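Aminotransferase, class I (Staphylococcus aureus, PDB 2O1B) is a class I aminotransferase that holds pyridoxal-5'-phosphate and probably transfers amino groups between amino acids, such as aspartate, and 2-oxo acids. Local coordinates at residues 336-341 / 377-382; 360-365 / 394-399; 67-72 / 287-292. One frame throughout, in Å; residues are numbered along the deposited sequence.

In the fold
Going from the N terminus, contact 3 comes first: residues 67-72 meet 287-292, closing a loop of 214 residues that contains the whole seven-stranded mixed sheet, and joining helix 63-72 to helix 288-300. It is complete before the other two begin. Contact 1 (336-341 / 377-382) then pairs two strands of the antiparallel sheet around a loop carrying helix 349-360. Contact 2 (360-365 / 394-399) starts within that loop and ends beyond it, so the two cross; it joins the start of strand 362-363 to helix 388-397. Their centres lie about 12 Å apart, and R379 N probably bonds to A365 O at 2.6 Å. The centre of contact 3 is about 34 Å from that of contact 1.

Contact 1: 336-341 / 377-382; sequences GIYVWL and YVRISL
L341 and I380 meet through their methyl ends, CD1 to CD1 at 3.8 Å, on the sheet face that also carries V339 and V378. Further along this face V339 CG2 reaches L382 CD1 at 3.8 Å, while V378 CG2 lies alongside L341 CB. Helix 302-325 packs on V339, I380 and L382, and F352 of helix 349-360 on L341 and V378, which buries this apolar side.

Toward the end of the pair, the five-membered ring of W340 and the ring of Y377 form an offset stack, with centroids 3.9 Å apart and planes only 4° from parallel. Y377 CB continues the same overlap, standing over the six-membered ring of W340 at 3.3 Å from its centroid. The indole N-H itself is engaged by Y167 OH.

Five backbone hydrogen bonds join 336-341 to 377-382. V339 and I380 exchange two, as do L341 and V378, the shortest being V378 N to L341 O at 2.7 Å; L382 N to I337 O adds the fifth. These two hydrogen-bonded pairs alternate with the non-hydrogen-bonded pairs Y338/S381 and W340/R379, as antiparallel strands require.

At the polar edge R379 lies over Y338. Its chain leaves extended and bends at chi3 (69°), which lays the guanidinium almost flat on the phenol: the planes differ by 15°, and CD sits over the ring 3.7 Å from its centroid. I337 CG1 closes the opposite face of the tyrosine, so the ring is clamped. Y338 OH hydrogen-bonds Y223, and R379 NH1 bonds N192 OD1; both partners line the pyridoxal-5'-phosphate pocket, and Y338 itself comes within about 4 Å of the cofactor. R379 is placed like the arginine that in aspartate aminotransferases receives the substrate's alpha-carboxylate, and probably plays that part on the small-domain sheet of a fold type I enzyme.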
loop_
_atom_site.group_PDB
_atom_site.type_symbol
_atom_site.label_atom_id
_atom_site.label_comp_id
_atom_site.label_asym_id
_atom_site.label_seq_id
_atom_site.Cartn_x
_atom_site.Cartn_y
_atom_site.Cartn_z
ATOM N N GLY A 336 -12.554 -22.279 5.901
ATOM C CA GLY A 336 -12.212 -21.082 6.659
ATOM C C GLY A 336 -11.882 -21.424 8.096
ATOM O O GLY A 336 -11.586 -22.570 8.409
ATOM N N ILE A 337 -11.938 -20.429 8.974
ATOM C CA ILE A 337 -11.499 -20.612 10.351
ATOM C C ILE A 337 -12.584 -20.237 11.390
ATOM O O ILE A 337 -12.279 -20.087 12.568
ATOM C CB ILE A 337 -10.176 -19.829 10.622
ATOM C CG1 ILE A 337 -10.383 -18.318 10.445
ATOM C CG2 ILE A 337 -9.025 -20.351 9.709
ATOM C CD1 ILE A 337 -9.227 -17.485 10.930
ATOM N N TYR A 338 -13.838 -20.102 10.948
ATOM C CA TYR A 338 -14.925 -19.633 11.822
ATOM C C TYR A 338 -16.114 -20.593 11.927
ATOM O O TYR A 338 -16.288 -21.487 11.087
ATOM C CB TYR A 338 -15.452 -18.266 11.361
ATOM C CG TYR A 338 -14.406 -17.287 10.880
ATOM C CD1 TYR A 338 -13.738 -16.449 11.775
ATOM C CD2 TYR A 338 -14.104 -17.177 9.522
ATOM C CE1 TYR A 338 -12.779 -15.534 11.333
ATOM C CE2 TYR A 338 -13.149 -16.268 9.072
ATOM C CZ TYR A 338 -12.495 -15.446 9.983
ATOM O OH TYR A 338 -11.549 -14.542 9.538
ATOM N N VAL A 339 -16.938 -20.398 12.961
ATOM C CA VAL A 339 -18.306 -20.936 12.956
ATOM C C VAL A 339 -19.324 -19.778 12.992
ATOM O O VAL A 339 -19.136 -18.801 13.709
ATOM C CB VAL A 339 -18.538 -22.002 14.068
ATOM C CG1 VAL A 339 -19.957 -22.596 13.997
ATOM C CG2 VAL A 339 -17.516 -23.132 13.947
ATOM N N TRP A 340 -20.362 -19.894 12.167
ATOM C CA TRP A 340 -21.415 -18.882 11.985
ATOM C C TRP A 340 -22.566 -19.352 12.866
ATOM O O TRP A 340 -23.217 -20.354 12.560
ATOM C CB TRP A 340 -21.783 -18.852 10.490
ATOM C CG TRP A 340 -22.741 -17.814 9.937
ATOM C CD1 TRP A 340 -23.833 -18.063 9.156
ATOM C CD2 TRP A 340 -22.646 -16.385 10.040
ATOM N NE1 TRP A 340 -24.439 -16.889 8.779
ATOM C CE2 TRP A 340 -23.726 -15.840 9.301
ATOM C CE3 TRP A 340 -21.749 -15.510 10.670
ATOM C CZ2 TRP A 340 -23.955 -14.466 9.211
ATOM C CZ3 TRP A 340 -21.975 -14.131 10.577
ATOM C CH2 TRP A 340 -23.068 -13.623 9.857
ATOM N N LEU A 341 -22.776 -18.639 13.983
ATOM C CA LEU A 341 -23.703 -19.033 15.053
ATOM C C LEU A 341 -24.940 -18.146 15.046
ATOM O O LEU A 341 -24.822 -16.928 14.963
ATOM C CB LEU A 341 -23.009 -18.858 16.416
ATOM C CG LEU A 341 -23.299 -19.625 17.718
ATOM C CD1 LEU A 341 -23.384 -18.636 18.870
ATOM C CD2 LEU A 341 -24.534 -20.522 17.709
ATOM N N TYR A 377 -26.802 -13.440 13.416
ATOM C CA TYR A 377 -25.704 -14.380 13.596
ATOM C C TYR A 377 -24.502 -13.683 14.196
ATOM O O TYR A 377 -24.381 -12.470 14.123
ATOM C CB TYR A 377 -25.234 -14.946 12.267
ATOM C CG TYR A 377 -26.191 -15.860 11.572
ATOM C CD1 TYR A 377 -26.079 -17.240 11.705
ATOM C CD2 TYR A 377 -27.208 -15.348 10.772
ATOM C CE1 TYR A 377 -26.961 -18.089 11.071
ATOM C CE2 TYR A 377 -28.089 -16.192 10.125
ATOM C CZ TYR A 377 -27.959 -17.560 10.283
ATOM O OH TYR A 377 -28.831 -18.408 9.631
ATOM N N VAL A 378 -23.602 -14.477 14.752
ATOM C CA VAL A 378 -22.297 -13.998 15.151
ATOM C C VAL A 378 -21.234 -14.924 14.569
ATOM O O VAL A 378 -21.493 -16.113 14.348
ATOM C CB VAL A 378 -22.162 -13.872 16.692
ATOM C CG1 VAL A 378 -23.144 -12.821 17.229
ATOM C CG2 VAL A 378 -22.379 -15.226 17.378
ATOM N N ARG A 379 -20.054 -14.363 14.308
ATOM C CA ARG A 379 -18.923 -15.118 13.786
ATOM C C ARG A 379 -17.952 -15.454 14.913
ATOM O O ARG A 379 -17.573 -14.590 15.715
ATOM C CB ARG A 379 -18.216 -14.302 12.700
ATOM C CG ARG A 379 -17.264 -15.099 11.811
ATOM C CD ARG A 379 -16.369 -14.149 11.006
ATOM N NE ARG A 379 -15.416 -13.452 11.873
ATOM C CZ ARG A 379 -14.521 -12.551 11.463
ATOM N NH1 ARG A 379 -14.419 -12.220 10.176
ATOM N NH2 ARG A 379 -13.706 -11.987 12.346
ATOM N N ILE A 380 -17.552 -16.713 14.966
ATOM C CA ILE A 380 -16.749 -17.228 16.066
ATOM C C ILE A 380 -15.467 -17.806 15.493
ATOM O O ILE A 380 -15.504 -18.746 14.694
ATOM C CB ILE A 380 -17.531 -18.295 16.858
ATOM C CG1 ILE A 380 -18.646 -17.618 17.680
ATOM C CG2 ILE A 380 -16.597 -19.126 17.736
ATOM C CD1 ILE A 380 -19.573 -18.578 18.391
ATOM N N SER A 381 -14.339 -17.220 15.879
ATOM C CA SER A 381 -13.039 -17.655 15.370
ATOM C C SER A 381 -12.490 -18.839 16.147
ATOM O O SER A 381 -12.411 -18.805 17.376
ATOM C CB SER A 381 -12.037 -16.516 15.426
ATOM O OG SER A 381 -10.744 -16.962 15.028
ATOM N N LEU A 382 -12.097 -19.877 15.416
ATOM C CA LEU A 382 -11.499 -21.060 16.019
ATOM C C LEU A 382 -9.972 -20.923 16.085
ATOM O O LEU A 382 -9.264 -21.882 16.369
ATOM C CB LEU A 382 -11.907 -22.314 15.239
ATOM C CG LEU A 382 -13.404 -22.637 15.151
ATOM C CD1 LEU A 382 -13.694 -23.472 13.908
ATOM C CD2 LEU A 382 -13.903 -23.333 16.405
#

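Contact 2: 360-365 / 394-399; sequences KSILVA and IRLTEL
R395 reaches across to K360 and I362. Its extended chain slides past I362, whose CD1 lies 3.7 Å from R395 CB, and delivers NH1 to K360 O at 2.7 Å. That bond is weak because the N-H is badly bent (124°); the firmer hold on the guanidinium comes from E391, which forms a salt bridge with NH2, and from P48 O. K360 NZ in turn makes a long, weak bond to R395 O.

One residue on, L396 presents CG to I362 CD1 at 3.8 Å, so that this single methyl packs against both R395 and L396. E398 carries the charged link: K360 NZ meets OE1 at 2.7 Å from well above the carboxylate plane, 62° out of it. K360 bends at chi2 (-73°) and is extended beyond, which carries its amine over to E398. L399 finishes the segment, its CD2 lying 3.6 Å from K360 CE.

Segment 394-399, seated against the join of helix 349-360 and strand 362-363, thus ties the last helix into the small domain of a fold type I aminotransferase: L356 of helix 349-360 touches L396 and L399, I380 of strand 377-381 packs on L396, and I50 of strand 50-51 on R395.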
loop_
_atom_site.group_PDB
_atom_site.type_symbol
_atom_site.label_atom_id
_atom_site.label_comp_id
_atom_site.label_asym_id
_atom_site.label_seq_id
_atom_site.Cartn_x
_atom_site.Cartn_y
_atom_site.Cartn_z
ATOM N N LYS A 360 -20.153 -13.253 29.576
ATOM C CA LYS A 360 -19.350 -14.461 29.361
ATOM C C LYS A 360 -17.873 -14.219 29.029
ATOM O O LYS A 360 -17.106 -15.176 28.875
ATOM C CB LYS A 360 -20.002 -15.336 28.282
ATOM C CG LYS A 360 -21.343 -15.931 28.714
ATOM C CD LYS A 360 -21.139 -17.034 29.736
ATOM C CE LYS A 360 -22.454 -17.605 30.221
ATOM N NZ LYS A 360 -22.240 -18.893 30.938
ATOM N N SER A 361 -17.480 -12.947 28.935
ATOM C CA SER A 361 -16.119 -12.554 28.522
ATOM C C SER A 361 -15.658 -13.254 27.239
ATOM O O SER A 361 -14.496 -13.645 27.112
ATOM C CB SER A 361 -15.107 -12.761 29.657
ATOM O OG SER A 361 -15.355 -11.874 30.737
ATOM N N ILE A 362 -16.591 -13.419 26.303
ATOM C CA ILE A 362 -16.294 -13.939 24.969
ATOM C C ILE A 362 -16.489 -12.826 23.947
ATOM O O ILE A 362 -17.591 -12.295 23.795
ATOM C CB ILE A 362 -17.189 -15.152 24.592
ATOM C CG1 ILE A 362 -16.911 -16.340 25.506
ATOM C CG2 ILE A 362 -16.971 -15.555 23.135
ATOM C CD1 ILE A 362 -17.851 -17.510 25.296
ATOM N N LEU A 363 -15.413 -12.464 23.257
ATOM C CA LEU A 363 -15.529 -11.487 22.184
ATOM C C LEU A 363 -15.834 -12.224 20.888
ATOM O O LEU A 363 -15.112 -13.141 20.507
ATOM C CB LEU A 363 -14.248 -10.669 22.023
ATOM C CG LEU A 363 -14.327 -9.155 21.758
ATOM C CD1 LEU A 363 -13.168 -8.738 20.833
ATOM C CD2 LEU A 363 -15.661 -8.683 21.188
ATOM N N VAL A 364 -16.922 -11.841 20.229
ATOM C CA VAL A 364 -17.242 -12.427 18.936
ATOM C C VAL A 364 -17.390 -11.313 17.926
ATOM O O VAL A 364 -17.461 -10.135 18.292
ATOM C CB VAL A 364 -18.541 -13.302 18.961
ATOM C CG1 VAL A 364 -18.388 -14.488 19.913
ATOM C CG2 VAL A 364 -19.784 -12.460 19.291
ATOM N N ALA A 365 -17.439 -11.690 16.659
ATOM C CA ALA A 365 -17.745 -10.747 15.612
ATOM C C ALA A 365 -19.241 -10.787 15.313
ATOM O O ALA A 365 -19.769 -11.827 14.916
ATOM C CB ALA A 365 -16.933 -11.052 14.367
ATOM N N ILE A 394 -17.839 -24.641 26.431
ATOM C CA ILE A 394 -18.619 -24.878 27.646
ATOM C C ILE A 394 -19.327 -23.612 28.127
ATOM O O ILE A 394 -20.453 -23.683 28.626
ATOM C CB ILE A 394 -17.755 -25.485 28.776
ATOM C CG1 ILE A 394 -17.123 -26.800 28.307
ATOM C CG2 ILE A 394 -18.600 -25.740 30.023
ATOM C CD1 ILE A 394 -16.209 -27.477 29.332
ATOM N N ARG A 395 -18.666 -22.465 27.975
ATOM C CA ARG A 395 -19.278 -21.169 28.280
ATOM C C ARG A 395 -20.538 -20.953 27.441
ATOM O O ARG A 395 -21.586 -20.582 27.970
ATOM C CB ARG A 395 -18.295 -20.015 28.041
ATOM C CG ARG A 395 -17.219 -19.866 29.105
ATOM C CD ARG A 395 -16.498 -18.537 28.946
ATOM N NE ARG A 395 -15.270 -18.486 29.736
ATOM C CZ ARG A 395 -14.428 -17.457 29.750
ATOM N NH1 ARG A 395 -14.674 -16.373 29.021
ATOM N NH2 ARG A 395 -13.332 -17.514 30.491
ATOM N N LEU A 396 -20.417 -21.206 26.139
ATOM C CA LEU A 396 -21.509 -21.027 25.179
ATOM C C LEU A 396 -22.680 -22.002 25.336
ATOM O O LEU A 396 -23.839 -21.612 25.177
ATOM C CB LEU A 396 -20.962 -21.091 23.755
ATOM C CG LEU A 396 -20.186 -19.847 23.326
ATOM C CD1 LEU A 396 -19.434 -20.113 22.039
ATOM C CD2 LEU A 396 -21.138 -18.669 23.164
ATOM N N THR A 397 -22.374 -23.262 25.647
ATOM C CA THR A 397 -23.407 -24.295 25.834
ATOM C C THR A 397 -24.298 -24.026 27.052
ATOM O O THR A 397 -25.461 -24.431 27.083
ATOM C CB THR A 397 -22.801 -25.712 25.935
ATOM O OG1 THR A 397 -21.842 -25.752 26.994
ATOM C CG2 THR A 397 -22.127 -26.101 24.640
ATOM N N GLU A 398 -23.742 -23.340 28.050
ATOM C CA GLU A 398 -24.502 -22.878 29.211
ATOM C C GLU A 398 -25.675 -21.978 28.792
ATOM O O GLU A 398 -26.652 -21.830 29.532
ATOM C CB GLU A 398 -23.570 -22.140 30.181
ATOM C CG GLU A 398 -24.130 -21.918 31.588
ATOM C CD GLU A 398 -24.912 -20.608 31.744
ATOM O OE1 GLU A 398 -24.819 -19.729 30.862
ATOM O OE2 GLU A 398 -25.614 -20.453 32.759
ATOM N N LEU A 399 -25.578 -21.401 27.598
ATOM C CA LEU A 399 -26.582 -20.461 27.101
ATOM C C LEU A 399 -27.690 -21.134 26.293
ATOM O O LEU A 399 -28.525 -20.456 25.694
ATOM C CB LEU A 399 -25.914 -19.353 26.279
ATOM C CG LEU A 399 -24.816 -18.537 26.973
ATOM C CD1 LEU A 399 -24.097 -17.656 25.960
ATOM C CD2 LEU A 399 -25.402 -17.708 28.117
#

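Contact 3: 67-72 / 287-292; sequences DHFQKA and FGALQD
F69 lays its ring against the first turn of helix 288-300. With CG close to anti to the backbone N (chi1 -154°), the phenyl reaches across to the backbone of A289 and L290. A289 O stands 3.8 Å above the F69 ring plane, over the ring centre, while A289 CB touches F69 CE2 at 3.6 Å. The far end of the ring takes L290, whose CD1 lies 3.9 Å from F69 CE1; the two side chains cross obliquely.

F287, at the N-cap position, meets the rim of the same ring: F287 CE2 lies in the plane of the F69 ring, 4.0 Å from F69 CE2, with A289 CB over one face of F287. Its own CG is turned opposite the backbone N (chi1 -171°).

One turn on from F69, A72 CB meets A289 CB at 3.6 Å and D292 CB at 3.8 Å. OD1 of D292 is salt-bridged to K87, while OD2 rests near A72 CB. Small residues at A72 and A289 are consistent with the close approach of the helix axes, 8.3 Å.

No hydrogen bond links the segments. At 151° between their directions, the helices form a near-antiparallel packed pair at the dimer interface, where F260 of the second subunit meets F287 and L73 of that subunit packs on F69.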
loop_
_atom_site.group_PDB
_atom_site.type_symbol
_atom_site.label_atom_id
_atom_site.label_comp_id
_atom_site.label_asym_id
_atom_site.label_seq_id
_atom_site.Cartn_x
_atom_site.Cartn_y
_atom_site.Cartn_z
ATOM N N ASP A 67 13.893 -17.898 8.656
ATOM C CA ASP A 67 15.346 -17.983 8.363
ATOM C C ASP A 67 15.721 -17.365 7.019
ATOM O O ASP A 67 16.730 -16.673 6.904
ATOM C CB ASP A 67 15.859 -19.427 8.363
ATOM C CG ASP A 67 15.621 -20.137 9.668
ATOM O OD1 ASP A 67 15.553 -21.396 9.649
ATOM O OD2 ASP A 67 15.513 -19.448 10.710
ATOM N N HIS A 68 14.911 -17.634 6.000
ATOM C CA HIS A 68 15.158 -17.078 4.676
ATOM C C HIS A 68 14.906 -15.579 4.563
ATOM O O HIS A 68 15.602 -14.894 3.814
ATOM C CB HIS A 68 14.422 -17.872 3.596
ATOM C CG HIS A 68 15.223 -19.033 3.099
ATOM N ND1 HIS A 68 15.847 -19.036 1.872
ATOM C CD2 HIS A 68 15.583 -20.192 3.708
ATOM C CE1 HIS A 68 16.519 -20.165 1.726
ATOM N NE2 HIS A 68 16.383 -20.881 2.830
ATOM N N PHE A 69 13.933 -15.066 5.312
ATOM C CA PHE A 69 13.745 -13.613 5.420
ATOM C C PHE A 69 14.988 -12.970 6.075
ATOM O O PHE A 69 15.553 -12.021 5.542
ATOM C CB PHE A 69 12.474 -13.311 6.216
ATOM C CG PHE A 69 11.834 -11.966 5.907
ATOM C CD1 PHE A 69 10.451 -11.844 5.903
ATOM C CD2 PHE A 69 12.600 -10.837 5.639
ATOM C CE1 PHE A 69 9.846 -10.630 5.639
ATOM C CE2 PHE A 69 12.005 -9.604 5.379
ATOM C CZ PHE A 69 10.624 -9.505 5.374
ATOM N N GLN A 70 15.431 -13.510 7.206
ATOM C CA GLN A 70 16.617 -13.026 7.894
ATOM C C GLN A 70 17.815 -12.916 6.947
ATOM O O GLN A 70 18.530 -11.913 6.958
ATOM C CB GLN A 70 16.948 -13.914 9.110
ATOM C CG GLN A 70 15.917 -13.738 10.233
ATOM C CD GLN A 70 16.109 -14.650 11.431
ATOM O OE1 GLN A 70 15.663 -14.319 12.533
ATOM N NE2 GLN A 70 16.752 -15.804 11.228
ATOM N N LYS A 71 18.001 -13.943 6.122
ATOM C CA LYS A 71 19.100 -13.982 5.163
ATOM C C LYS A 71 18.920 -12.980 4.038
ATOM O O LYS A 71 19.885 -12.316 3.644
ATOM C CB LYS A 71 19.301 -15.396 4.617
ATOM C CG LYS A 71 19.905 -16.321 5.650
ATOM C CD LYS A 71 20.385 -17.632 5.058
ATOM C CE LYS A 71 21.233 -18.408 6.062
ATOM N NZ LYS A 71 22.604 -17.822 6.256
ATOM N N ALA A 72 17.685 -12.864 3.543
ATOM C CA ALA A 72 17.325 -11.923 2.475
ATOM C C ALA A 72 17.570 -10.454 2.814
ATOM O O ALA A 72 17.598 -9.610 1.917
ATOM C CB ALA A 72 15.868 -12.123 2.059
ATOM N N PHE A 287 9.180 -4.801 -1.122
ATOM C CA PHE A 287 10.425 -5.110 -0.424
ATOM C C PHE A 287 11.002 -6.426 -0.935
ATOM O O PHE A 287 10.337 -7.453 -0.886
ATOM C CB PHE A 287 10.131 -5.174 1.081
ATOM C CG PHE A 287 11.357 -5.263 1.967
ATOM C CD1 PHE A 287 12.607 -4.802 1.545
ATOM C CD2 PHE A 287 11.234 -5.768 3.268
ATOM C CE1 PHE A 287 13.727 -4.876 2.390
ATOM C CE2 PHE A 287 12.351 -5.843 4.121
ATOM C CZ PHE A 287 13.594 -5.391 3.680
ATOM N N GLY A 288 12.227 -6.382 -1.450
ATOM C CA GLY A 288 12.859 -7.569 -2.009
ATOM C C GLY A 288 12.951 -8.740 -1.039
ATOM O O GLY A 288 12.699 -9.879 -1.418
ATOM N N ALA A 289 13.329 -8.461 0.206
ATOM C CA ALA A 289 13.448 -9.508 1.237
ATOM C C ALA A 289 12.086 -10.139 1.579
ATOM O O ALA A 289 12.001 -11.341 1.838
ATOM C CB ALA A 289 14.114 -8.962 2.476
ATOM N N LEU A 290 11.026 -9.330 1.574
ATOM C CA LEU A 290 9.665 -9.852 1.716
ATOM C C LEU A 290 9.303 -10.736 0.527
ATOM O O LEU A 290 8.660 -11.782 0.683
ATOM C CB LEU A 290 8.643 -8.719 1.891
ATOM C CG LEU A 290 7.160 -9.117 1.999
ATOM C CD1 LEU A 290 6.894 -10.124 3.141
ATOM C CD2 LEU A 290 6.249 -7.878 2.133
ATOM N N GLN A 291 9.723 -10.332 -0.668
ATOM C CA GLN A 291 9.493 -11.169 -1.854
ATOM C C GLN A 291 10.174 -12.537 -1.730
ATOM O O GLN A 291 9.573 -13.565 -2.051
ATOM C CB GLN A 291 9.963 -10.458 -3.127
ATOM C CG GLN A 291 9.136 -9.238 -3.546
ATOM C CD GLN A 291 9.509 -8.778 -4.934
ATOM O OE1 GLN A 291 9.388 -9.543 -5.895
ATOM N NE2 GLN A 291 9.981 -7.539 -5.053
ATOM N N ASP A 292 11.418 -12.556 -1.252
ATOM C CA ASP A 292 12.169 -13.809 -1.083
ATOM C C ASP A 292 11.530 -14.763 -0.058
ATOM O O ASP A 292 11.462 -15.980 -0.286
ATOM C CB ASP A 292 13.637 -13.508 -0.702
ATOM C CG ASP A 292 14.427 -12.885 -1.860
ATOM O OD1 ASP A 292 13.855 -12.789 -2.969
ATOM O OD2 ASP A 292 15.599 -12.478 -1.673
#